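Local coordinates for protein multicopper oxidase (Uncultured bacterium, PDB 4E9X) that probably oxidises substrates at a mononuclear copper site and passes the electrons to a copper cluster that reduces dioxygen to water, at residues N29-Q40 / G304-G315; R135-M143 / F295-Q303. One frame throughout, in Å; residues are numbered along the deposited sequence.

In the fold
From the N terminus the chain first lays down residues 29-40, which end in strand 36-40 of the first cupredoxin-like domain. Residues 135-143 follow and open strand 138-147 of the second. The chain then completes that domain and returns through residues 295-303, which close contact 2 on this strand. Directly afterwards residues 304-315 close contact 1 on strand 36-40. Contact 2 is therefore nested inside the loop closed by contact 1. The C-terminal tail crosses from the second domain back to the first and ties the two together. The contacts touch each other chiefly at Tyr297, whose OH probably hydrogen-bonds to Gly34 O, 2.6 Å away.

Contact 1. Residues N29-Q40 / G304-G315; sequences NGQVPGPLIHVQ and GYGMFDHDGFKG
Tyr305 turns the edge of its ring to a face of the His38 ring. The stack is T-shaped, with centroids 5.3 Å apart and planes at 78°. The CE1 corner of Tyr305 makes the approach, while Gln40 N lies over a face of the tyrosine ring. The polar ends of both side chains meet at one residue outside, Asp125, which takes His38 NE2 on OD1 and Tyr305 OH on OD2. In the plane of the imidazole, His38 ND1 meets a water 2.6 Å away; this water donates to Gly304 O.

Between these rings and the loops, strands 36-40 and 306-308 pair antiparallel. Leu36 with Phe308 and His38 with Gly306 are hydrogen-bonded pairs; Ile37 with Met307 is a non-hydrogen-bonded pair. Strand 306-308 is the outermost strand, within this chain, of a sheet of the first cupredoxin-like domain. The Met307 chain bends at chi3 (-83°), and its CE presses tightly on Ile37 CG1 at 3.3 Å.

Beyond Pro35 the two loops meet again. Pro33 CD sits over the centre of one face of the Phe313 ring, 3.6 Å from its centroid, in a CH-pi contact. His310 CD2 covers the opposite face of the phenyl ring. The amide of Gln31 stands steeply to this ring and brings NE2 to its edge. Gln31 CG sits between the backbone N and the carbonyl carbon (chi1 53°), and the extended chain then carries the amide to His310 N and Pro33 O. OE1 accepts His310 N at 2.9 Å and a water as well, while NE2 donates to Pro33 O. These bonds fix the amide's rotation. Nearby, Asn29 ND2 gives a nearly straight bond of 2.9 Å to the syn lone pair of Asp309 OD1, and backbone bonds join Gly30 O to Gly315 N and Val32 N to Phe313 O.

Contact 2. Residues R135-M143 / F295-Q303; sequences RVTKDVIMM and FFYSESLKQ
Ile141 N donates to Phe296 O at 2.9 Å, in the carbonyl plane, where residues 296-298 pass strand 138-143 in the opposite direction, before the chain coils through 298-302. Two residues on, Ser298 OG donates to Asp139 O at 2.6 Å, from a position tilted out of the carbonyl plane. A water links Asp139 N to Ser298 O.

Phe296 buries the most surface. Its CG is anti to the carbonyl carbon (chi1 -56°), which sets the ring against Val140, with CG 3.7 Å from Val140 CG1. Ile141 O lies at the ring edge. Met142 CG comes 3.8 Å from Phe296 CD1, and SD lies obliquely off the ring in a Met-aromatic contact. Phe295 CD2 covers one face. An alanine here would keep CB but lose the ring, and would probably leave Met142 CG and SD without their aromatic partner and a gap next to Phe295.

Leu301 puts CD1 3.7 Å from Asp139 CG and 3.9 Å from Ile141 CD1. The Asp139 carboxylate itself pairs with Arg192 in a salt bridge.

Strand 187-195 runs parallel to strand 138-147 and hydrogen-bonds to it. Leu181 of strand 181-183 packs on Val140, Met142 and Phe296, and Pro121 of strand 119-125 meets Ile141 and Tyr297.

Contact 1. Residues N29-Q40 / G304-G315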
loop_
_atom_site.group_PDB
_atom_site.type_symbol
_atom_site.label_atom_id
_atom_site.label_comp_id
_atom_site.label_asym_id
_atom_site.label_seq_id
_atom_site.Cartn_x
_atom_site.Cartn_y
_atom_site.Cartn_z
ATOM N N ASN A 29 12.167 -5.492 -28.011
ATOM C CA ASN A 29 12.659 -6.651 -28.745
ATOM C C ASN A 29 11.533 -7.657 -28.905
ATOM O O ASN A 29 11.790 -8.883 -28.975
ATOM C CB ASN A 29 13.882 -7.270 -28.073
ATOM C CG ASN A 29 15.132 -6.433 -28.238
ATOM O OD1 ASN A 29 15.087 -5.330 -28.786
ATOM N ND2 ASN A 29 16.263 -6.954 -27.779
ATOM N N GLY A 30 10.290 -7.222 -29.010
ATOM C CA GLY A 30 9.200 -8.127 -29.283
ATOM C C GLY A 30 8.874 -9.081 -28.148
ATOM O O GLY A 30 8.302 -10.135 -28.367
ATOM N N GLN A 31 9.189 -8.689 -26.887
ATOM C CA GLN A 31 8.891 -9.606 -25.781
ATOM C C GLN A 31 8.420 -8.771 -24.572
ATOM O O GLN A 31 8.765 -7.583 -24.467
ATOM C CB GLN A 31 10.119 -10.431 -25.394
ATOM C CG GLN A 31 11.390 -9.591 -25.094
ATOM C CD GLN A 31 12.474 -10.504 -24.532
ATOM O OE1 GLN A 31 13.156 -11.204 -25.296
ATOM N NE2 GLN A 31 12.636 -10.493 -23.220
ATOM N N VAL A 32 7.681 -9.436 -23.667
ATOM C CA VAL A 32 7.247 -8.850 -22.408
ATOM C C VAL A 32 7.469 -9.914 -21.322
ATOM O O VAL A 32 6.900 -11.005 -21.517
ATOM C CB VAL A 32 5.807 -8.395 -22.365
ATOM C CG1 VAL A 32 5.532 -7.730 -21.016
ATOM C CG2 VAL A 32 5.526 -7.395 -23.531
ATOM N N PRO A 33 8.232 -9.716 -20.250
ATOM C CA PRO A 33 9.080 -8.558 -19.972
ATOM C C PRO A 33 10.110 -8.310 -21.097
ATOM O O PRO A 33 10.435 -9.218 -21.890
ATOM C CB PRO A 33 9.867 -9.039 -18.759
ATOM C CG PRO A 33 9.016 -10.088 -18.073
ATOM C CD PRO A 33 8.294 -10.767 -19.205
ATOM N N GLY A 34 10.541 -7.071 -21.194
ATOM C CA GLY A 34 11.601 -6.711 -22.118
ATOM C C GLY A 34 12.884 -7.461 -21.741
ATOM O O GLY A 34 13.013 -8.117 -20.691
ATOM N N PRO A 35 13.896 -7.356 -22.618
ATOM C CA PRO A 35 15.204 -7.999 -22.378
ATOM C C PRO A 35 15.823 -7.584 -21.052
ATOM O O PRO A 35 15.700 -6.453 -20.563
ATOM C CB PRO A 35 16.062 -7.515 -23.549
ATOM C CG PRO A 35 15.035 -7.217 -24.598
ATOM C CD PRO A 35 13.861 -6.575 -23.887
ATOM N N LEU A 36 16.495 -8.563 -20.441
ATOM C CA LEU A 36 17.283 -8.264 -19.272
ATOM C C LEU A 36 18.546 -7.506 -19.681
ATOM O O LEU A 36 19.303 -7.952 -20.564
ATOM C CB LEU A 36 17.736 -9.587 -18.606
ATOM C CG LEU A 36 18.844 -9.480 -17.537
ATOM C CD1 LEU A 36 18.385 -8.715 -16.289
ATOM C CD2 LEU A 36 19.267 -10.910 -17.128
ATOM N N ILE A 37 18.857 -6.401 -19.012
ATOM C CA ILE A 37 20.130 -5.694 -19.173
ATOM C C ILE A 37 20.862 -5.865 -17.853
ATOM O O ILE A 37 20.336 -5.509 -16.800
ATOM C CB ILE A 37 19.915 -4.213 -19.570
ATOM C CG1 ILE A 37 19.144 -4.076 -20.859
ATOM C CG2 ILE A 37 21.274 -3.514 -19.584
ATOM C CD1 ILE A 37 18.733 -2.625 -21.193
ATOM N N HIS A 38 22.039 -6.431 -17.896
ATOM C CA HIS A 38 22.798 -6.782 -16.692
ATOM C C HIS A 38 24.194 -6.214 -16.875
ATOM O O HIS A 38 24.929 -6.631 -17.776
ATOM C CB HIS A 38 22.789 -8.310 -16.509
ATOM C CG HIS A 38 23.298 -8.749 -15.189
ATOM N ND1 HIS A 38 23.517 -10.088 -14.875
ATOM C CD2 HIS A 38 23.596 -8.077 -14.033
ATOM C CE1 HIS A 38 23.925 -10.172 -13.607
ATOM N NE2 HIS A 38 24.001 -9.005 -13.076
ATOM N N VAL A 39 24.558 -5.251 -16.048
ATOM C CA VAL A 39 25.845 -4.561 -16.158
ATOM C C VAL A 39 26.466 -4.434 -14.785
ATOM O O VAL A 39 25.838 -4.823 -13.781
ATOM C CB VAL A 39 25.670 -3.195 -16.836
ATOM C CG1 VAL A 39 25.026 -3.325 -18.223
ATOM C CG2 VAL A 39 24.865 -2.171 -16.026
ATOM N N GLN A 40 27.695 -3.910 -14.752
ATOM C CA GLN A 40 28.404 -3.675 -13.491
ATOM C C GLN A 40 28.398 -2.206 -13.111
ATOM O O GLN A 40 28.433 -1.325 -14.002
ATOM C CB GLN A 40 29.867 -4.128 -13.674
ATOM C CG GLN A 40 30.661 -4.245 -12.400
ATOM C CD GLN A 40 31.953 -5.019 -12.669
ATOM O OE1 GLN A 40 32.516 -5.083 -13.765
ATOM N NE2 GLN A 40 32.452 -5.648 -11.613
ATOM N N GLY A 304 26.606 -13.757 -17.502
ATOM C CA GLY A 304 27.553 -12.636 -17.667
ATOM C C GLY A 304 26.820 -11.344 -18.029
ATOM O O GLY A 304 25.592 -11.214 -18.184
ATOM N N TYR A 305 27.649 -10.295 -18.110
ATOM C CA TYR A 305 27.049 -9.011 -18.414
ATOM C C TYR A 305 26.601 -8.922 -19.854
ATOM O O TYR A 305 27.227 -9.550 -20.715
ATOM C CB TYR A 305 28.054 -7.879 -18.085
ATOM C CG TYR A 305 28.415 -7.958 -16.601
ATOM C CD1 TYR A 305 27.393 -7.836 -15.657
ATOM C CD2 TYR A 305 29.720 -8.167 -16.134
ATOM C CE1 TYR A 305 27.669 -7.912 -14.292
ATOM C CE2 TYR A 305 30.005 -8.238 -14.764
ATOM C CZ TYR A 305 28.961 -8.107 -13.865
ATOM O OH TYR A 305 29.179 -8.170 -12.483
ATOM N N GLY A 306 25.572 -8.149 -20.120
ATOM C CA GLY A 306 25.060 -7.967 -21.465
ATOM C C GLY A 306 23.557 -7.786 -21.479
ATOM O O GLY A 306 22.954 -7.484 -20.434
ATOM N N MET A 307 22.956 -7.959 -22.646
ATOM C CA MET A 307 21.513 -7.824 -22.829
ATOM C C MET A 307 20.984 -9.173 -23.330
ATOM O O MET A 307 21.530 -9.788 -24.283
ATOM C CB MET A 307 21.116 -6.665 -23.733
ATOM C CG MET A 307 19.606 -6.719 -24.080
ATOM S SD MET A 307 19.195 -5.370 -25.260
ATOM C CE MET A 307 19.004 -4.047 -24.131
ATOM N N PHE A 308 19.942 -9.701 -22.687
ATOM C CA PHE A 308 19.464 -11.042 -22.924
ATOM C C PHE A 308 17.988 -11.049 -23.248
ATOM O O PHE A 308 17.144 -10.630 -22.450
ATOM C CB PHE A 308 19.667 -11.957 -21.669
ATOM C CG PHE A 308 21.114 -12.047 -21.270
ATOM C CD1 PHE A 308 21.853 -13.155 -21.677
ATOM C CD2 PHE A 308 21.696 -11.042 -20.511
ATOM C CE1 PHE A 308 23.189 -13.263 -21.339
ATOM C CE2 PHE A 308 23.050 -11.159 -20.227
ATOM C CZ PHE A 308 23.788 -12.271 -20.619
ATOM N N ASP A 309 17.691 -11.535 -24.455
ATOM C CA ASP A 309 16.308 -11.837 -24.840
ATOM C C ASP A 309 15.890 -13.177 -24.236
ATOM O O ASP A 309 16.734 -13.958 -23.757
ATOM C CB ASP A 309 16.093 -11.907 -26.350
ATOM C CG ASP A 309 16.207 -10.594 -27.095
ATOM O OD1 ASP A 309 16.478 -9.555 -26.497
ATOM O OD2 ASP A 309 16.068 -10.631 -28.357
ATOM N N HIS A 310 14.596 -13.442 -24.243
ATOM C CA HIS A 310 14.145 -14.737 -23.792
ATOM C C HIS A 310 12.917 -15.120 -24.619
ATOM O O HIS A 310 11.884 -14.412 -24.629
ATOM C CB HIS A 310 13.792 -14.748 -22.303
ATOM C CG HIS A 310 13.223 -16.081 -21.872
ATOM N ND1 HIS A 310 13.811 -17.269 -22.272
ATOM C CD2 HIS A 310 12.172 -16.347 -21.067
ATOM C CE1 HIS A 310 13.090 -18.253 -21.713
ATOM N NE2 HIS A 310 12.094 -17.726 -21.004
ATOM N N ASP A 311 13.024 -16.273 -25.317
ATOM C CA ASP A 311 11.923 -16.614 -26.203
ATOM C C ASP A 311 10.668 -16.996 -25.452
ATOM O O ASP A 311 9.591 -16.898 -26.022
ATOM C CB ASP A 311 12.317 -17.730 -27.191
ATOM C CG ASP A 311 12.900 -18.973 -26.577
ATOM O OD1 ASP A 311 12.666 -19.216 -25.362
ATOM O OD2 ASP A 311 13.663 -19.685 -27.285
ATOM N N GLY A 312 10.710 -17.365 -24.166
ATOM C CA GLY A 312 9.460 -17.642 -23.434
ATOM C C GLY A 312 8.649 -16.389 -23.246
ATOM O O GLY A 312 7.475 -16.482 -22.890
ATOM N N PHE A 313 9.256 -15.214 -23.454
ATOM C CA PHE A 313 8.534 -13.937 -23.281
ATOM C C PHE A 313 8.161 -13.325 -24.618
ATOM O O PHE A 313 7.532 -12.247 -24.640
ATOM C CB PHE A 313 9.452 -12.944 -22.558
ATOM C CG PHE A 313 9.842 -13.376 -21.145
ATOM C CD1 PHE A 313 9.052 -14.203 -20.390
ATOM C CD2 PHE A 313 11.014 -12.865 -20.609
ATOM C CE1 PHE A 313 9.459 -14.493 -19.093
ATOM C CE2 PHE A 313 11.423 -13.169 -19.309
ATOM C CZ PHE A 313 10.604 -13.993 -18.521
ATOM N N LYS A 314 8.526 -13.929 -25.743
ATOM C CA LYS A 314 8.256 -13.328 -27.051
ATOM C C LYS A 314 6.800 -13.426 -27.506
ATOM O O LYS A 314 6.142 -14.448 -27.252
ATOM C CB LYS A 314 9.110 -14.024 -28.133
ATOM C CG LYS A 314 10.577 -13.564 -28.021
ATOM C CD LYS A 314 11.336 -14.466 -28.994
ATOM C CE LYS A 314 12.804 -14.252 -29.063
ATOM N NZ LYS A 314 12.993 -13.020 -29.847
ATOM N N GLY A 315 6.314 -12.346 -28.154
ATOM C CA GLY A 315 4.954 -12.391 -28.705
ATOM C C GLY A 315 5.038 -12.653 -30.206
ATOM O O GLY A 315 6.098 -12.824 -30.821
HETATM O O HOH W 1 12.860 -11.130 -27.895
HETATM O O HOH W 2 8.399 -11.695 -30.713
HETATM O O HOH W 3 23.406 -11.801 -16.835
#

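Contact 2. Residues R135-M143 / F295-Q303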
loop_
_atom_site.group_PDB
_atom_site.type_symbol
_atom_site.label_atom_id
_atom_site.label_comp_id
_atom_site.label_asym_id
_atom_site.label_seq_id
_atom_site.Cartn_x
_atom_site.Cartn_y
_atom_site.Cartn_z
ATOM N N ARG A 135 26.248 -15.541 -1.072
ATOM C CA ARG A 135 25.817 -16.912 -0.824
ATOM C C ARG A 135 24.772 -17.353 -1.825
ATOM O O ARG A 135 24.405 -18.525 -1.904
ATOM C CB ARG A 135 25.161 -16.985 0.565
ATOM C CG ARG A 135 26.210 -16.858 1.661
ATOM C CD ARG A 135 25.594 -16.884 3.077
ATOM N NE ARG A 135 24.801 -18.066 3.211
ATOM C CZ ARG A 135 23.517 -18.198 3.508
ATOM N NH1 ARG A 135 22.784 -17.140 3.759
ATOM N NH2 ARG A 135 23.100 -19.462 3.530
ATOM N N VAL A 136 24.250 -16.408 -2.564
ATOM C CA VAL A 136 23.122 -16.663 -3.449
ATOM C C VAL A 136 23.474 -17.698 -4.527
ATOM O O VAL A 136 24.535 -17.612 -5.164
ATOM C CB VAL A 136 22.688 -15.342 -4.096
ATOM C CG1 VAL A 136 21.662 -15.578 -5.196
ATOM C CG2 VAL A 136 22.129 -14.421 -3.013
ATOM N N THR A 137 22.570 -18.649 -4.733
ATOM C CA THR A 137 22.745 -19.692 -5.739
ATOM C C THR A 137 21.722 -19.553 -6.858
ATOM O O THR A 137 21.875 -20.171 -7.912
ATOM C CB THR A 137 22.650 -21.101 -5.147
ATOM O OG1 THR A 137 21.339 -21.223 -4.611
ATOM C CG2 THR A 137 23.688 -21.284 -4.023
ATOM N N LYS A 138 20.721 -18.701 -6.676
ATOM C CA LYS A 138 19.709 -18.525 -7.722
ATOM C C LYS A 138 19.130 -17.119 -7.586
ATOM O O LYS A 138 18.795 -16.739 -6.461
ATOM C CB LYS A 138 18.597 -19.544 -7.537
ATOM C CG LYS A 138 17.622 -19.580 -8.732
ATOM C CD LYS A 138 16.423 -20.452 -8.386
ATOM C CE LYS A 138 16.803 -21.900 -8.024
ATOM N NZ LYS A 138 17.599 -22.479 -9.146
ATOM N N ASP A 139 19.055 -16.403 -8.687
ATOM C CA ASP A 139 18.563 -15.019 -8.747
ATOM C C ASP A 139 17.321 -15.029 -9.582
ATOM O O ASP A 139 17.316 -15.683 -10.637
ATOM C CB ASP A 139 19.719 -14.153 -9.294
ATOM C CG ASP A 139 19.571 -12.670 -9.102
ATOM O OD1 ASP A 139 18.545 -12.170 -8.618
ATOM O OD2 ASP A 139 20.561 -11.977 -9.464
ATOM N N VAL A 140 16.265 -14.382 -9.112
ATOM C CA VAL A 140 14.910 -14.502 -9.633
ATOM C C VAL A 140 14.296 -13.119 -9.794
ATOM O O VAL A 140 14.251 -12.358 -8.846
ATOM C CB VAL A 140 14.076 -15.311 -8.605
ATOM C CG1 VAL A 140 12.589 -15.416 -8.941
ATOM C CG2 VAL A 140 14.691 -16.727 -8.440
ATOM N N ILE A 141 13.789 -12.849 -10.989
ATOM C CA ILE A 141 13.084 -11.581 -11.277
ATOM C C ILE A 141 11.617 -11.846 -11.369
ATOM O O ILE A 141 11.194 -12.710 -12.152
ATOM C CB ILE A 141 13.648 -10.974 -12.576
ATOM C CG1 ILE A 141 15.024 -10.307 -12.286
ATOM C CG2 ILE A 141 12.682 -9.976 -13.238
ATOM C CD1 ILE A 141 15.820 -9.921 -13.516
ATOM N N MET A 142 10.819 -11.086 -10.625
ATOM C CA MET A 142 9.350 -11.157 -10.645
ATOM C C MET A 142 8.755 -9.774 -10.883
ATOM O O MET A 142 8.732 -8.923 -9.974
ATOM C CB MET A 142 8.780 -11.706 -9.323
ATOM C CG MET A 142 9.180 -13.192 -9.135
ATOM S SD MET A 142 8.203 -13.883 -7.804
ATOM C CE MET A 142 8.962 -15.481 -7.527
ATOM N N MET A 143 8.259 -9.537 -12.114
ATOM C CA MET A 143 7.714 -8.206 -12.456
ATOM C C MET A 143 6.212 -8.337 -12.526
ATOM O O MET A 143 5.672 -9.071 -13.399
ATOM C CB MET A 143 8.283 -7.778 -13.827
ATOM C CG MET A 143 9.820 -7.756 -13.811
ATOM S SD MET A 143 10.579 -6.959 -15.265
ATOM C CE MET A 143 10.271 -5.237 -14.882
ATOM N N PHE A 295 12.000 -18.558 -16.844
ATOM C CA PHE A 295 10.794 -17.745 -16.684
ATOM C C PHE A 295 11.021 -16.578 -15.731
ATOM O O PHE A 295 10.317 -15.583 -15.832
ATOM C CB PHE A 295 9.666 -18.648 -16.175
ATOM C CG PHE A 295 8.352 -17.855 -15.986
ATOM C CD1 PHE A 295 7.571 -17.482 -17.057
ATOM C CD2 PHE A 295 7.969 -17.480 -14.704
ATOM C CE1 PHE A 295 6.399 -16.731 -16.861
ATOM C CE2 PHE A 295 6.825 -16.740 -14.484
ATOM C CZ PHE A 295 6.047 -16.368 -15.564
ATOM N N PHE A 296 11.964 -16.707 -14.801
ATOM C CA PHE A 296 12.306 -15.611 -13.894
ATOM C C PHE A 296 13.687 -15.058 -14.185
ATOM O O PHE A 296 14.303 -14.415 -13.332
ATOM C CB PHE A 296 12.247 -16.083 -12.416
ATOM C CG PHE A 296 10.922 -16.689 -12.008
ATOM C CD1 PHE A 296 9.835 -15.856 -11.733
ATOM C CD2 PHE A 296 10.740 -18.072 -11.908
ATOM C CE1 PHE A 296 8.616 -16.381 -11.325
ATOM C CE2 PHE A 296 9.502 -18.599 -11.482
ATOM C CZ PHE A 296 8.434 -17.760 -11.214
ATOM N N TYR A 297 14.162 -15.274 -15.439
ATOM C CA TYR A 297 15.475 -14.772 -15.883
ATOM C C TYR A 297 16.626 -15.405 -15.124
ATOM O O TYR A 297 17.773 -14.960 -15.198
ATOM C CB TYR A 297 15.566 -13.245 -15.884
ATOM C CG TYR A 297 15.156 -12.560 -17.156
ATOM C CD1 TYR A 297 15.602 -12.966 -18.402
ATOM C CD2 TYR A 297 14.345 -11.423 -17.092
ATOM C CE1 TYR A 297 15.220 -12.301 -19.589
ATOM C CE2 TYR A 297 13.951 -10.751 -18.246
ATOM C CZ TYR A 297 14.395 -11.186 -19.483
ATOM O OH TYR A 297 14.030 -10.559 -20.656
ATOM N N SER A 298 16.407 -16.531 -14.396
ATOM C CA SER A 298 17.495 -17.035 -13.528
ATOM C C SER A 298 18.645 -17.613 -14.312
ATOM O O SER A 298 19.746 -17.583 -13.845
ATOM C CB SER A 298 16.939 -18.139 -12.613
ATOM O OG SER A 298 15.947 -17.626 -11.742
ATOM N N GLU A 299 18.368 -18.137 -15.515
ATOM C CA GLU A 299 19.513 -18.636 -16.316
ATOM C C GLU A 299 20.235 -17.453 -16.948
ATOM O O GLU A 299 21.472 -17.357 -16.889
ATOM C CB GLU A 299 19.033 -19.641 -17.369
ATOM C CG GLU A 299 18.473 -20.902 -16.687
ATOM C CD GLU A 299 19.478 -21.564 -15.742
ATOM O OE1 GLU A 299 20.720 -21.675 -15.942
ATOM O OE2 GLU A 299 19.054 -22.018 -14.663
ATOM N N SER A 300 19.504 -16.498 -17.523
ATOM C CA SER A 300 20.183 -15.324 -18.107
ATOM C C SER A 300 21.026 -14.589 -17.071
ATOM O O SER A 300 22.083 -14.079 -17.476
ATOM C CB SER A 300 19.152 -14.320 -18.650
ATOM O OG SER A 300 18.342 -14.919 -19.649
ATOM N N LEU A 301 20.552 -14.520 -15.824
ATOM C CA LEU A 301 21.293 -13.798 -14.796
ATOM C C LEU A 301 22.640 -14.433 -14.513
ATOM O O LEU A 301 23.483 -13.724 -13.937
ATOM C CB LEU A 301 20.452 -13.712 -13.511
ATOM C CG LEU A 301 19.382 -12.637 -13.622
ATOM C CD1 LEU A 301 18.287 -12.823 -12.590
ATOM C CD2 LEU A 301 19.980 -11.229 -13.396
ATOM N N LYS A 302 22.892 -15.691 -14.881
ATOM C CA LYS A 302 24.166 -16.368 -14.663
ATOM C C LYS A 302 25.095 -16.235 -15.846
ATOM O O LYS A 302 26.252 -16.721 -15.755
ATOM C CB LYS A 302 23.892 -17.886 -14.503
ATOM C CG LYS A 302 23.108 -18.200 -13.255
ATOM C CD LYS A 302 23.365 -19.687 -13.000
ATOM C CE LYS A 302 22.156 -20.424 -13.524
ATOM N NZ LYS A 302 21.533 -21.069 -12.307
ATOM N N GLN A 303 24.604 -15.636 -16.955
ATOM C CA GLN A 303 25.391 -15.743 -18.198
ATOM C C GLN A 303 26.264 -14.551 -18.501
ATOM O O GLN A 303 26.666 -14.404 -19.658
ATOM C CB GLN A 303 24.377 -16.021 -19.340
ATOM C CG GLN A 303 23.763 -17.428 -19.208
ATOM C CD GLN A 303 22.597 -17.691 -20.127
ATOM O OE1 GLN A 303 22.268 -16.800 -20.911
ATOM N NE2 GLN A 303 21.983 -18.878 -20.035
HETATM O O HOH W 4 20.406 -17.445 -11.073
#